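Long-range contact in LAO/AO transport system kinase (Escherichia coli, PDB 2P67), which belongs to the MeaB family of P-loop NTPase-fold proteins: residues 81-95 with 113-126. Residues are numbered along the deposited sequence; the frame is centred on the assembly and turned at random.
Sequences IREGLKVAVIAVDPS and LARAEAAFIRPVPS
I90 and V124 make the tightest apolar contact between two parallel strands, 87-92 and 119-124, which run side by side at 22°. V124 has CG1 anti to its backbone N (chi1 179°), which turns CG2 back along the strand to I90; the methyls I90 CG2 and V124 CG2 meet at 3.4 Å, closer than usual for carbon. V92 lies alongside, pointing the same way, its CG2 against CB of V124. The backbones are joined in regular parallel register: V89 N donates to F120 O (2.8 Å), and V89 O takes the N-H of R122. Farther along, V124 N donates to A91 O, and D93 N closes the series on V124 O. At the start of the strands the pairing slackens, the bond from F120 N to V87 O being weak. There I81, from the end of helix 69-82, sets CD1 against CB of A116 (3.5 Å), with CD1 of L113 beside it, while L113 CD2 approaches V89 CG2. The other end is exposed: beyond V124 the two segments are joined by S126 OG, which donates to P94 O at 2.7 Å. I121 and P123 border the solvent side, opposite the face of I90 and V124. Strand 119-124 is an edge strand of the chain's parallel sheet, and strand 87-92 separates it from strand 151-157. Helix 133-146 covers V92 and V124 through A137, R136 and L140, whereas helix 21-32 packs on F120 and receives R122 in a salt bridge with E32.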
# COMPACT_ATOMS: atom_id res chain seq x y z
N ILE A 81 -20.30 -6.24 -28.79
CA ILE A 81 -20.48 -5.95 -30.21
C ILE A 81 -21.93 -6.20 -30.63
O ILE A 81 -22.52 -5.38 -31.34
CB ILE A 81 -19.48 -6.72 -31.09
CG1 ILE A 81 -18.08 -6.12 -30.92
CG2 ILE A 81 -19.89 -6.69 -32.58
CD1 ILE A 81 -16.98 -7.07 -31.21
N ARG A 82 -22.50 -7.30 -30.16
CA ARG A 82 -23.94 -7.55 -30.35
C ARG A 82 -24.81 -6.43 -29.82
O ARG A 82 -25.85 -6.15 -30.39
CB ARG A 82 -24.35 -8.88 -29.72
CG ARG A 82 -24.15 -10.06 -30.64
CD ARG A 82 -24.64 -11.34 -30.00
NE ARG A 82 -23.52 -12.14 -29.53
CZ ARG A 82 -23.29 -12.47 -28.26
NH1 ARG A 82 -22.22 -13.19 -27.98
NH2 ARG A 82 -24.12 -12.13 -27.30
N GLU A 83 -24.38 -5.77 -28.74
CA GLU A 83 -25.10 -4.61 -28.19
C GLU A 83 -24.92 -3.37 -29.07
O GLU A 83 -25.42 -2.29 -28.74
CB GLU A 83 -24.63 -4.28 -26.76
CG GLU A 83 -24.96 -5.33 -25.69
CD GLU A 83 -26.44 -5.37 -25.31
OE1 GLU A 83 -27.06 -4.29 -25.12
OE2 GLU A 83 -26.98 -6.49 -25.19
N GLY A 84 -24.17 -3.51 -30.16
CA GLY A 84 -23.87 -2.41 -31.07
C GLY A 84 -22.74 -1.49 -30.60
O GLY A 84 -22.68 -0.32 -31.01
N LEU A 85 -21.86 -1.99 -29.73
CA LEU A 85 -20.74 -1.17 -29.23
C LEU A 85 -19.43 -1.49 -29.96
O LEU A 85 -19.26 -2.58 -30.51
CB LEU A 85 -20.56 -1.34 -27.71
CG LEU A 85 -21.75 -0.97 -26.80
CD1 LEU A 85 -21.56 -1.53 -25.39
CD2 LEU A 85 -21.96 0.54 -26.77
N LYS A 86 -18.52 -0.52 -29.96
CA LYS A 86 -17.18 -0.68 -30.50
C LYS A 86 -16.25 -0.91 -29.30
O LYS A 86 -16.23 -0.10 -28.36
CB LYS A 86 -16.76 0.59 -31.26
CG LYS A 86 -17.61 0.85 -32.53
CD LYS A 86 -17.36 2.25 -33.11
CE LYS A 86 -18.05 3.36 -32.29
NZ LYS A 86 -17.80 4.74 -32.82
N VAL A 87 -15.52 -2.03 -29.33
CA VAL A 87 -14.63 -2.40 -28.21
C VAL A 87 -13.18 -2.62 -28.65
O VAL A 87 -12.92 -3.32 -29.64
CB VAL A 87 -15.19 -3.62 -27.39
CG1 VAL A 87 -15.26 -4.87 -28.25
CG2 VAL A 87 -14.36 -3.88 -26.13
N ALA A 88 -12.26 -2.01 -27.91
CA ALA A 88 -10.82 -2.15 -28.14
C ALA A 88 -10.26 -2.94 -26.97
O ALA A 88 -10.72 -2.79 -25.82
CB ALA A 88 -10.15 -0.77 -28.20
N VAL A 89 -9.27 -3.79 -27.28
CA VAL A 89 -8.59 -4.60 -26.26
C VAL A 89 -7.08 -4.30 -26.30
O VAL A 89 -6.44 -4.45 -27.36
CB VAL A 89 -8.86 -6.11 -26.46
CG1 VAL A 89 -8.12 -6.94 -25.40
CG2 VAL A 89 -10.35 -6.38 -26.33
N ILE A 90 -6.55 -3.85 -25.17
CA ILE A 90 -5.12 -3.60 -25.02
C ILE A 90 -4.57 -4.74 -24.17
O ILE A 90 -4.87 -4.83 -22.98
CB ILE A 90 -4.86 -2.23 -24.37
CG1 ILE A 90 -5.59 -1.11 -25.14
CG2 ILE A 90 -3.37 -1.99 -24.18
CD1 ILE A 90 -5.22 -1.01 -26.62
N ALA A 91 -3.81 -5.61 -24.82
CA ALA A 91 -3.30 -6.85 -24.24
C ALA A 91 -1.86 -6.68 -23.73
O ALA A 91 -0.90 -6.69 -24.50
CB ALA A 91 -3.41 -7.99 -25.27
N VAL A 92 -1.71 -6.47 -22.42
CA VAL A 92 -0.42 -6.09 -21.86
C VAL A 92 0.38 -7.33 -21.48
O VAL A 92 -0.15 -8.26 -20.86
CB VAL A 92 -0.56 -5.12 -20.66
CG1 VAL A 92 0.81 -4.74 -20.12
CG2 VAL A 92 -1.36 -3.85 -21.07
N ASP A 93 1.64 -7.36 -21.88
CA ASP A 93 2.48 -8.49 -21.51
C ASP A 93 2.81 -8.50 -20.02
O ASP A 93 2.97 -7.43 -19.41
CB ASP A 93 3.75 -8.56 -22.38
CG ASP A 93 3.66 -9.66 -23.42
OD1 ASP A 93 4.42 -10.65 -23.29
OD2 ASP A 93 2.79 -9.57 -24.32
N PRO A 94 2.86 -9.70 -19.40
CA PRO A 94 3.23 -9.77 -17.98
C PRO A 94 4.65 -9.25 -17.76
O PRO A 94 5.49 -9.41 -18.65
CB PRO A 94 3.16 -11.27 -17.65
CG PRO A 94 2.44 -11.92 -18.79
CD PRO A 94 2.63 -11.04 -19.99
N SER A 95 4.91 -8.62 -16.61
CA SER A 95 6.26 -8.13 -16.26
C SER A 95 7.27 -9.27 -16.22
O SER A 95 8.40 -9.11 -16.69
CB SER A 95 6.25 -7.42 -14.90
OG SER A 95 5.42 -6.27 -14.94
N LEU A 113 -13.54 -12.53 -31.82
CA LEU A 113 -13.31 -11.11 -31.54
C LEU A 113 -12.35 -10.49 -32.56
O LEU A 113 -12.54 -9.36 -33.01
CB LEU A 113 -12.79 -10.90 -30.11
CG LEU A 113 -12.96 -9.52 -29.47
CD1 LEU A 113 -14.40 -9.04 -29.51
CD2 LEU A 113 -12.45 -9.53 -28.03
N ALA A 114 -11.32 -11.26 -32.93
CA ALA A 114 -10.35 -10.87 -33.96
C ALA A 114 -11.01 -10.60 -35.32
O ALA A 114 -10.52 -9.79 -36.12
CB ALA A 114 -9.28 -11.92 -34.10
N ARG A 115 -12.11 -11.30 -35.58
CA ARG A 115 -12.80 -11.22 -36.86
C ARG A 115 -13.87 -10.15 -36.88
O ARG A 115 -14.43 -9.86 -37.93
CB ARG A 115 -13.42 -12.57 -37.21
CG ARG A 115 -12.39 -13.68 -37.40
CD ARG A 115 -13.04 -15.04 -37.62
NE ARG A 115 -13.75 -15.12 -38.90
CZ ARG A 115 -13.99 -16.25 -39.56
NH1 ARG A 115 -13.55 -17.41 -39.08
NH2 ARG A 115 -14.65 -16.21 -40.71
N ALA A 116 -14.15 -9.56 -35.72
CA ALA A 116 -15.19 -8.54 -35.64
C ALA A 116 -14.65 -7.20 -36.10
O ALA A 116 -13.61 -6.75 -35.61
CB ALA A 116 -15.74 -8.45 -34.23
N GLU A 117 -15.34 -6.55 -37.04
CA GLU A 117 -14.88 -5.24 -37.53
C GLU A 117 -15.08 -4.11 -36.51
O GLU A 117 -14.40 -3.08 -36.56
CB GLU A 117 -15.57 -4.89 -38.87
CG GLU A 117 -15.18 -5.82 -40.03
CD GLU A 117 -15.93 -5.51 -41.32
OE1 GLU A 117 -16.92 -4.74 -41.30
OE2 GLU A 117 -15.52 -6.05 -42.38
N ALA A 118 -16.00 -4.34 -35.57
CA ALA A 118 -16.27 -3.39 -34.49
C ALA A 118 -15.34 -3.59 -33.29
O ALA A 118 -15.51 -2.95 -32.25
CB ALA A 118 -17.75 -3.45 -34.06
N ALA A 119 -14.37 -4.50 -33.44
CA ALA A 119 -13.32 -4.67 -32.43
C ALA A 119 -11.92 -4.24 -32.92
O ALA A 119 -11.70 -4.00 -34.13
CB ALA A 119 -13.31 -6.09 -31.89
N PHE A 120 -10.98 -4.11 -31.99
CA PHE A 120 -9.62 -3.71 -32.31
C PHE A 120 -8.75 -4.27 -31.18
O PHE A 120 -8.96 -3.91 -30.02
CB PHE A 120 -9.52 -2.17 -32.36
CG PHE A 120 -8.22 -1.64 -32.91
CD1 PHE A 120 -8.12 -1.28 -34.27
CD2 PHE A 120 -7.10 -1.49 -32.09
CE1 PHE A 120 -6.91 -0.79 -34.80
CE2 PHE A 120 -5.89 -0.99 -32.61
CZ PHE A 120 -5.80 -0.65 -33.99
N ILE A 121 -7.79 -5.12 -31.52
CA ILE A 121 -6.92 -5.76 -30.52
C ILE A 121 -5.44 -5.37 -30.72
O ILE A 121 -4.92 -5.53 -31.83
CB ILE A 121 -7.07 -7.32 -30.55
CG1 ILE A 121 -8.53 -7.74 -30.43
CG2 ILE A 121 -6.21 -7.96 -29.45
CD1 ILE A 121 -8.84 -9.10 -31.06
N ARG A 122 -4.78 -4.88 -29.68
CA ARG A 122 -3.37 -4.48 -29.78
C ARG A 122 -2.56 -4.93 -28.55
O ARG A 122 -2.96 -4.65 -27.42
CB ARG A 122 -3.28 -2.95 -29.93
CG ARG A 122 -1.88 -2.42 -30.27
CD ARG A 122 -1.52 -2.66 -31.74
NE ARG A 122 -0.20 -2.08 -32.02
CZ ARG A 122 0.11 -1.39 -33.12
NH1 ARG A 122 1.34 -0.90 -33.24
NH2 ARG A 122 -0.79 -1.17 -34.09
N PRO A 123 -1.42 -5.62 -28.77
CA PRO A 123 -0.53 -6.01 -27.67
C PRO A 123 0.42 -4.90 -27.22
O PRO A 123 0.87 -4.07 -28.03
CB PRO A 123 0.25 -7.19 -28.27
CG PRO A 123 0.39 -6.77 -29.73
CD PRO A 123 -0.93 -6.12 -30.07
N VAL A 124 0.73 -4.90 -25.93
CA VAL A 124 1.73 -3.99 -25.39
C VAL A 124 2.88 -4.83 -24.82
O VAL A 124 2.66 -5.63 -23.92
CB VAL A 124 1.12 -3.10 -24.28
CG1 VAL A 124 2.17 -2.18 -23.71
CG2 VAL A 124 -0.04 -2.32 -24.83
N PRO A 125 4.10 -4.67 -25.39
CA PRO A 125 5.29 -5.40 -24.90
C PRO A 125 5.73 -4.97 -23.50
O PRO A 125 5.64 -3.78 -23.17
CB PRO A 125 6.38 -5.04 -25.94
CG PRO A 125 5.92 -3.78 -26.57
CD PRO A 125 4.42 -3.80 -26.54
N SER A 126 6.19 -5.93 -22.69
CA SER A 126 6.79 -5.68 -21.37
C SER A 126 7.73 -4.48 -21.39
O SER A 126 8.58 -4.37 -22.29
CB SER A 126 7.60 -6.91 -20.92
OG SER A 126 6.75 -7.99 -20.57